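Endoglucanase FnCel5A (Fervidobacterium nodosum, PDB 3NCO) probably hydrolyses the beta-1,4-glucosidic bonds of cellulose as a glycoside hydrolase of family 5. Local coordinates at residues Q125-F130 / R166-S171; Q237-F242 / R280-E285; K243-W248 / F286-A291. All coordinates share one frame; numbering follows the deposited sequence.

Contact 1. Residues Q125-F130 / R166-S171; sequences QVAQAF and RKTNPS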
# COMPACT_ATOMS: atom_id res chain seq x y z
N GLN A 125 11.57 -14.97 7.34
CA GLN A 125 11.07 -16.05 6.51
C GLN A 125 10.63 -15.60 5.11
O GLN A 125 10.89 -16.32 4.13
CB GLN A 125 9.91 -16.69 7.20
CG GLN A 125 10.38 -17.48 8.39
CD GLN A 125 9.20 -18.04 9.12
OE1 GLN A 125 8.60 -19.00 8.67
NE2 GLN A 125 8.79 -17.39 10.21
N VAL A 126 9.89 -14.52 5.00
CA VAL A 126 9.41 -14.06 3.70
C VAL A 126 10.61 -13.64 2.83
O VAL A 126 10.73 -14.06 1.64
CB VAL A 126 8.44 -12.89 3.83
CG1 VAL A 126 8.01 -12.42 2.41
CG2 VAL A 126 7.22 -13.27 4.69
N ALA A 127 11.55 -12.93 3.44
CA ALA A 127 12.79 -12.58 2.73
C ALA A 127 13.53 -13.82 2.28
O ALA A 127 14.10 -13.88 1.17
CB ALA A 127 13.72 -11.67 3.59
N GLN A 128 13.64 -14.84 3.15
CA GLN A 128 14.36 -16.03 2.72
C GLN A 128 13.64 -16.66 1.54
O GLN A 128 14.29 -17.09 0.55
CB GLN A 128 14.44 -17.04 3.85
CG GLN A 128 14.99 -18.42 3.43
CD GLN A 128 16.49 -18.39 3.16
OE1 GLN A 128 17.21 -17.60 3.76
NE2 GLN A 128 16.96 -19.26 2.26
N ALA A 129 12.31 -16.71 1.62
CA ALA A 129 11.51 -17.41 0.59
C ALA A 129 11.60 -16.72 -0.77
O ALA A 129 11.64 -17.40 -1.83
CB ALA A 129 10.08 -17.62 1.02
N PHE A 130 11.66 -15.39 -0.74
CA PHE A 130 11.63 -14.62 -2.00
C PHE A 130 13.02 -14.11 -2.45
O PHE A 130 13.13 -13.38 -3.41
CB PHE A 130 10.60 -13.47 -1.86
CG PHE A 130 9.18 -13.96 -1.93
CD1 PHE A 130 8.57 -14.18 -3.16
CD2 PHE A 130 8.45 -14.20 -0.76
CE1 PHE A 130 7.22 -14.64 -3.23
CE2 PHE A 130 7.11 -14.66 -0.80
CZ PHE A 130 6.49 -14.85 -2.05
N ARG A 166 17.74 -7.65 4.87
CA ARG A 166 18.98 -7.36 4.14
C ARG A 166 19.99 -8.50 4.16
O ARG A 166 20.90 -8.52 3.32
CB ARG A 166 19.57 -6.03 4.63
CG ARG A 166 18.77 -4.86 4.18
CD ARG A 166 19.21 -4.36 2.86
NE ARG A 166 18.38 -3.24 2.39
CZ ARG A 166 17.43 -3.31 1.46
NH1 ARG A 166 17.13 -4.43 0.84
NH2 ARG A 166 16.79 -2.22 1.16
N LYS A 167 19.84 -9.44 5.10
CA LYS A 167 20.75 -10.58 5.22
C LYS A 167 20.68 -11.45 3.95
O LYS A 167 21.70 -11.95 3.48
CB LYS A 167 20.42 -11.43 6.46
CG LYS A 167 20.91 -10.81 7.75
CD LYS A 167 20.65 -11.71 8.93
CE LYS A 167 21.09 -11.04 10.22
NZ LYS A 167 20.75 -11.94 11.37
N THR A 168 19.47 -11.62 3.42
CA THR A 168 19.23 -12.45 2.25
C THR A 168 18.90 -11.63 0.97
O THR A 168 19.02 -12.15 -0.13
CB THR A 168 18.05 -13.42 2.50
OG1 THR A 168 16.92 -12.70 3.00
CG2 THR A 168 18.44 -14.52 3.50
N ASN A 169 18.49 -10.37 1.15
CA ASN A 169 18.08 -9.49 0.04
C ASN A 169 18.81 -8.14 0.21
O ASN A 169 18.25 -7.15 0.73
CB ASN A 169 16.56 -9.23 0.09
CG ASN A 169 15.74 -10.47 -0.20
OD1 ASN A 169 15.23 -10.64 -1.30
ND2 ASN A 169 15.62 -11.36 0.78
N PRO A 170 20.10 -8.12 -0.15
CA PRO A 170 20.90 -6.92 0.14
C PRO A 170 20.46 -5.64 -0.56
O PRO A 170 20.72 -4.55 -0.03
CB PRO A 170 22.32 -7.29 -0.30
CG PRO A 170 22.23 -8.56 -0.98
CD PRO A 170 20.89 -9.19 -0.78
N SER A 171 19.80 -5.75 -1.72
CA SER A 171 19.47 -4.53 -2.49
C SER A 171 17.99 -4.35 -2.84
O SER A 171 17.61 -3.32 -3.44
CB SER A 171 20.32 -4.49 -3.78
OG SER A 171 20.01 -5.62 -4.61
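The chi1 of N169, -67°, sets CG beside the backbone N and carries the carboxamide to A127, whose backbone O accepts from ND2 of N169 at 3.0 Å. The acceptor lies in the amide plane of N169, but ND2 stands 42° out of the carbonyl plane of A127, above it and not on a lone pair. T168 has its OG1 between the backbone N and the carbonyl carbon (chi1 51°), which places that oxygen 3.4 Å from CB of A127 and lets it accept a weak bond from ND2 of N169. OD1 of N169 takes a hydrogen bond from NE of R172; bonds at both ends limit the rotation of the amide. Q128, its chain bent at chi2, crosses T168 at about a right angle; its OE1 makes a van der Waals contact, not a hydrogen bond, with the T168 CG2 methyl (3.3 Å). Within 166-171, NH1 of R166 donates to the backbone O of N169 (2.9 Å). The contact joins the C-terminal part of helix 112-130 to the end of helix 151-168 and the turn after it; A127 and N169 both rest on F139 of barrel strand 137-140, while F130 reaches helix 78-93.

Contact 2. Residues Q237-F242 / R280-E285; sequences QIRNHF and RRIAEE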
# COMPACT_ATOMS: atom_id res chain seq x y z
N GLN A 237 -6.26 22.36 -1.03
CA GLN A 237 -6.06 21.57 0.22
C GLN A 237 -5.17 20.36 -0.05
O GLN A 237 -4.26 20.07 0.74
CB GLN A 237 -7.40 21.08 0.83
CG GLN A 237 -8.33 22.18 1.43
CD GLN A 237 -7.95 22.53 2.89
OE1 GLN A 237 -7.70 21.61 3.70
NE2 GLN A 237 -7.88 23.83 3.22
N ILE A 238 -5.41 19.67 -1.17
CA ILE A 238 -4.63 18.46 -1.50
C ILE A 238 -3.19 18.86 -1.89
O ILE A 238 -2.22 18.24 -1.45
CB ILE A 238 -5.27 17.64 -2.64
CG1 ILE A 238 -6.67 17.19 -2.20
CG2 ILE A 238 -4.38 16.42 -3.08
CD1 ILE A 238 -7.48 16.48 -3.31
N ARG A 239 -3.06 19.86 -2.74
CA ARG A 239 -1.73 20.32 -3.14
C ARG A 239 -0.87 20.68 -1.91
O ARG A 239 0.31 20.36 -1.86
CB ARG A 239 -1.86 21.51 -4.10
CG ARG A 239 -0.49 21.82 -4.75
CD ARG A 239 -0.50 22.97 -5.72
NE ARG A 239 -1.72 23.06 -6.51
CZ ARG A 239 -2.00 22.30 -7.56
NH1 ARG A 239 -1.13 21.38 -7.96
NH2 ARG A 239 -3.14 22.47 -8.23
N ASN A 240 -1.45 21.40 -0.95
CA ASN A 240 -0.75 21.83 0.26
C ASN A 240 -0.26 20.57 1.00
O ASN A 240 0.88 20.50 1.48
CB ASN A 240 -1.69 22.72 1.13
CG ASN A 240 -1.02 23.33 2.39
OD1 ASN A 240 -0.09 24.16 2.30
ND2 ASN A 240 -1.52 22.95 3.56
N HIS A 241 -1.15 19.58 1.13
CA HIS A 241 -0.77 18.31 1.80
C HIS A 241 0.42 17.61 1.09
O HIS A 241 1.36 17.13 1.74
CB HIS A 241 -1.97 17.39 1.80
CG HIS A 241 -3.09 17.89 2.67
ND1 HIS A 241 -4.38 17.42 2.56
CD2 HIS A 241 -3.11 18.81 3.67
CE1 HIS A 241 -5.14 17.99 3.48
NE2 HIS A 241 -4.39 18.84 4.16
N PHE A 242 0.32 17.46 -0.22
CA PHE A 242 1.33 16.70 -0.98
C PHE A 242 2.65 17.48 -1.07
O PHE A 242 3.74 16.87 -1.01
CB PHE A 242 0.83 16.39 -2.39
CG PHE A 242 -0.11 15.23 -2.47
CD1 PHE A 242 -1.16 15.08 -1.55
CD2 PHE A 242 0.09 14.24 -3.41
CE1 PHE A 242 -2.02 13.94 -1.62
CE2 PHE A 242 -0.74 13.12 -3.47
CZ PHE A 242 -1.81 13.00 -2.60
N ARG A 280 -4.57 11.83 -8.22
CA ARG A 280 -3.62 11.26 -9.19
C ARG A 280 -2.72 12.35 -9.85
O ARG A 280 -1.50 12.21 -9.93
CB ARG A 280 -4.32 10.45 -10.27
CG ARG A 280 -3.29 9.98 -11.31
CD ARG A 280 -3.92 9.38 -12.55
NE ARG A 280 -4.83 10.30 -13.22
CZ ARG A 280 -4.43 11.22 -14.06
NH1 ARG A 280 -5.31 12.01 -14.67
NH2 ARG A 280 -3.15 11.33 -14.33
N ARG A 281 -3.33 13.43 -10.35
CA ARG A 281 -2.56 14.49 -11.01
C ARG A 281 -1.56 15.14 -10.08
O ARG A 281 -0.46 15.49 -10.50
CB ARG A 281 -3.49 15.59 -11.51
CG ARG A 281 -4.41 15.15 -12.64
CD ARG A 281 -5.23 16.35 -13.25
NE ARG A 281 -5.64 17.37 -12.24
CZ ARG A 281 -6.90 17.72 -11.91
NH1 ARG A 281 -7.96 17.15 -12.49
NH2 ARG A 281 -7.12 18.66 -10.98
N ILE A 282 -1.96 15.36 -8.82
CA ILE A 282 -1.07 16.05 -7.87
C ILE A 282 0.06 15.11 -7.42
O ILE A 282 1.21 15.55 -7.25
CB ILE A 282 -1.85 16.64 -6.68
CG1 ILE A 282 -2.77 17.77 -7.20
CG2 ILE A 282 -0.89 17.13 -5.55
CD1 ILE A 282 -3.71 18.39 -6.13
N ALA A 283 -0.24 13.82 -7.28
CA ALA A 283 0.84 12.86 -7.02
C ALA A 283 1.82 12.86 -8.21
O ALA A 283 3.03 12.86 -8.01
CB ALA A 283 0.28 11.42 -6.76
N GLU A 284 1.30 12.94 -9.45
CA GLU A 284 2.20 12.93 -10.61
C GLU A 284 3.08 14.19 -10.58
O GLU A 284 4.31 14.11 -10.86
CB GLU A 284 1.41 12.88 -11.93
CG GLU A 284 0.85 11.51 -12.23
CD GLU A 284 -0.25 11.58 -13.31
OE1 GLU A 284 -0.47 12.69 -13.87
OE2 GLU A 284 -0.91 10.53 -13.59
N GLU A 285 2.47 15.33 -10.22
CA GLU A 285 3.17 16.61 -10.25
C GLU A 285 4.34 16.62 -9.28
O GLU A 285 5.40 17.22 -9.56
CB GLU A 285 2.18 17.75 -9.99
CG GLU A 285 2.78 19.09 -9.61
CD GLU A 285 1.76 20.03 -8.92
OE1 GLU A 285 0.51 19.73 -9.00
OE2 GLU A 285 2.20 21.07 -8.32
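I282 is the central side chain where helices 232-252 and 269-285 pack, two successive outer helices of the (beta/alpha)8 barrel. The axes of the short segments pass 10.1 Å apart and their N-to-C directions differ by 33° (signed crossing angle -33°), so the helices run roughly parallel, as expected of neighbours in this fold. I282 reaches toward the other helix and splits its contacts between two branches. CD1 meets the CG2 methyl of I238 at 3.7 Å, the two isoleucines slanting across one another, and also lies over one face of the R239 guanidinium, displaced toward its rim. The shorter branch, CG2, touches F242 at both CB and CG, again 3.7 Å away, at a slant to the ring. That ring turns its edge to the second helix: CE2 comes to 3.8 Å from CB of A283, which lies near the ring plane. Elsewhere F242 meets the rings of F202 and Y204 edge-to-face, and both F242 and A283 touch L258 of strand 256-261, so this side of the interface continues into the barrel wall. On the solvent side, the extended chain of E285 meets R239 at about a right angle, after the arginine bends at chi3. Their guanidinium and carboxylate planes are 35° apart, which argues against a flat two-pronged pairing. OE1 of E285 approaches the guanidinium edge near its plane, in a salt bridge with NH1 of R239 whose 2.5 Å separation is so short that its exact value is doubtful, while OE2 of E285 stays 3.4 Å from that nitrogen.

Contact 3. Residues K243-W248 / F286-A291; sequences KYVSEW and FGFSLA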
# COMPACT_ATOMS: atom_id res chain seq x y z
N LYS A 243 2.54 18.81 -1.16
CA LYS A 243 3.76 19.67 -1.08
C LYS A 243 4.54 19.46 0.23
O LYS A 243 5.79 19.41 0.27
CB LYS A 243 3.40 21.12 -1.31
CG LYS A 243 4.62 22.08 -1.30
CD LYS A 243 4.19 23.52 -1.59
CE LYS A 243 3.74 24.17 -0.31
NZ LYS A 243 4.45 25.47 -0.11
N TYR A 244 3.81 19.35 1.34
CA TYR A 244 4.44 19.08 2.60
C TYR A 244 5.24 17.78 2.53
O TYR A 244 6.38 17.72 3.00
CB TYR A 244 3.37 19.02 3.69
CG TYR A 244 3.87 18.76 5.09
CD1 TYR A 244 4.50 19.77 5.81
CD2 TYR A 244 3.61 17.54 5.72
CE1 TYR A 244 4.92 19.56 7.10
CE2 TYR A 244 4.08 17.31 7.07
CZ TYR A 244 4.72 18.36 7.71
OH TYR A 244 5.17 18.26 9.02
N VAL A 245 4.64 16.72 1.95
CA VAL A 245 5.38 15.43 1.85
C VAL A 245 6.58 15.56 0.90
O VAL A 245 7.67 15.02 1.20
CB VAL A 245 4.47 14.30 1.39
CG1 VAL A 245 5.23 12.93 1.22
CG2 VAL A 245 3.27 14.15 2.43
N SER A 246 6.37 16.24 -0.22
CA SER A 246 7.42 16.43 -1.19
C SER A 246 8.59 17.21 -0.60
O SER A 246 9.75 16.82 -0.76
CB SER A 246 6.84 17.17 -2.41
OG SER A 246 7.89 17.64 -3.23
N GLU A 247 8.32 18.30 0.11
CA GLU A 247 9.46 19.02 0.71
C GLU A 247 10.23 18.14 1.71
O GLU A 247 11.49 18.15 1.74
CB GLU A 247 8.97 20.32 1.38
CG GLU A 247 8.33 21.32 0.38
CD GLU A 247 7.72 22.57 1.05
OE1 GLU A 247 7.47 22.55 2.29
OE2 GLU A 247 7.47 23.57 0.33
N TRP A 248 9.51 17.39 2.52
CA TRP A 248 10.18 16.44 3.44
C TRP A 248 11.02 15.39 2.70
O TRP A 248 12.17 15.13 3.09
CB TRP A 248 9.14 15.77 4.38
CG TRP A 248 9.74 14.81 5.33
CD1 TRP A 248 10.19 15.08 6.59
CD2 TRP A 248 10.00 13.41 5.10
NE1 TRP A 248 10.71 13.94 7.16
CE2 TRP A 248 10.60 12.89 6.28
CE3 TRP A 248 9.75 12.54 4.02
CZ2 TRP A 248 10.96 11.51 6.42
CZ3 TRP A 248 10.13 11.18 4.14
CH2 TRP A 248 10.71 10.68 5.34
N PHE A 286 4.19 15.93 -8.14
CA PHE A 286 5.28 15.84 -7.20
C PHE A 286 6.20 14.64 -7.39
O PHE A 286 7.09 14.40 -6.56
CB PHE A 286 4.76 15.93 -5.74
CG PHE A 286 4.23 17.30 -5.41
CD1 PHE A 286 5.12 18.37 -5.26
CD2 PHE A 286 2.87 17.57 -5.36
CE1 PHE A 286 4.66 19.64 -4.99
CE2 PHE A 286 2.41 18.86 -5.08
CZ PHE A 286 3.30 19.89 -4.95
N GLY A 287 6.01 13.85 -8.46
CA GLY A 287 6.93 12.74 -8.71
C GLY A 287 6.71 11.54 -7.80
O GLY A 287 7.60 10.70 -7.60
N PHE A 288 5.50 11.45 -7.24
CA PHE A 288 5.13 10.30 -6.41
C PHE A 288 4.59 9.16 -7.29
O PHE A 288 3.76 9.38 -8.16
CB PHE A 288 4.02 10.64 -5.41
CG PHE A 288 4.35 11.77 -4.46
CD1 PHE A 288 5.65 12.21 -4.27
CD2 PHE A 288 3.31 12.37 -3.71
CE1 PHE A 288 5.91 13.25 -3.40
CE2 PHE A 288 3.56 13.41 -2.78
CZ PHE A 288 4.89 13.83 -2.62
N SER A 289 5.07 7.95 -7.07
CA SER A 289 4.37 6.81 -7.64
C SER A 289 3.08 6.61 -6.85
O SER A 289 2.85 7.27 -5.85
CB SER A 289 5.22 5.60 -7.58
OG SER A 289 5.44 5.29 -6.23
N LEU A 290 2.19 5.74 -7.34
CA LEU A 290 0.87 5.67 -6.64
C LEU A 290 0.16 4.36 -6.94
O LEU A 290 0.36 3.78 -8.02
CB LEU A 290 -0.00 6.87 -7.07
CG LEU A 290 -0.19 6.94 -8.58
CD1 LEU A 290 -1.52 6.30 -8.98
CD2 LEU A 290 -0.12 8.37 -9.11
N ALA A 291 -0.65 3.92 -5.96
CA ALA A 291 -1.49 2.69 -6.05
C ALA A 291 -2.92 3.08 -5.56
O ALA A 291 -3.11 3.57 -4.43
CB ALA A 291 -0.90 1.57 -5.15
O HOH W 1 8.78 15.39 -4.81
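F286 and F288 meet helix 232-252 from the turn that leads out of helix 269-285 into barrel strand 289-292. This turn is a Schellman motif with G287, at positive phi, as its C-prime residue, and it sends the two phenylalanines toward the same helix. The ring contacts come first. CA of K243 lies over the F286 face, 4.2 Å from the centroid and 25° off the ring normal, a CH-pi contact; CB of K243 adds a 3.8 Å approach to CZ of F286. F288 instead presents an edge, its CZ lying 3.7 Å from the backbone N of S246, which is near the ring plane. Apolar packing extends this: CG1 of V245 meets CZ of F288 obliquely at 4.0 Å, and CB of S246 lies 3.5 Å from CD1 of F286. Cutting F286 back to an alanine is likely to deprive K243 of its CH-pi partner and open a gap beside CB of S246. V245 and F288 also both touch I256 of strand 256-261, in the barrel wall. The polar contact is made through water. A chi1 of 167° turns OG of S246 away from the backbone N and toward the turn, where it too lies 3.5 Å from CD1 of F286. One water spans the remaining distance: it lies 2.9 Å from OG of S246 and donates to the backbone O of F286 at 2.6 Å.

All three contacts belong to one parallel eight-stranded barrel with outer helices. Contact 1 closes along the chain before the other two open, and joins helices 112-130 and 151-168. Contacts 2 and 3 alternate in sequence and share helix 232-252; their centres are 7 Å apart. They form one continuous interface: F242 packs on both F286 and F288, and A283 O probably accepts a hydrogen bond from F288 N, 2.9 Å away, as helix 269-285 gives way to strand 289-292. Contact 1 lies across the chain's centre from contact 2, about 34 Å between centres, and about 28 Å from contact 3, and touches neither; contact 1 and the pair 2/3 thus join neighbouring elements at separate places round the same barrel.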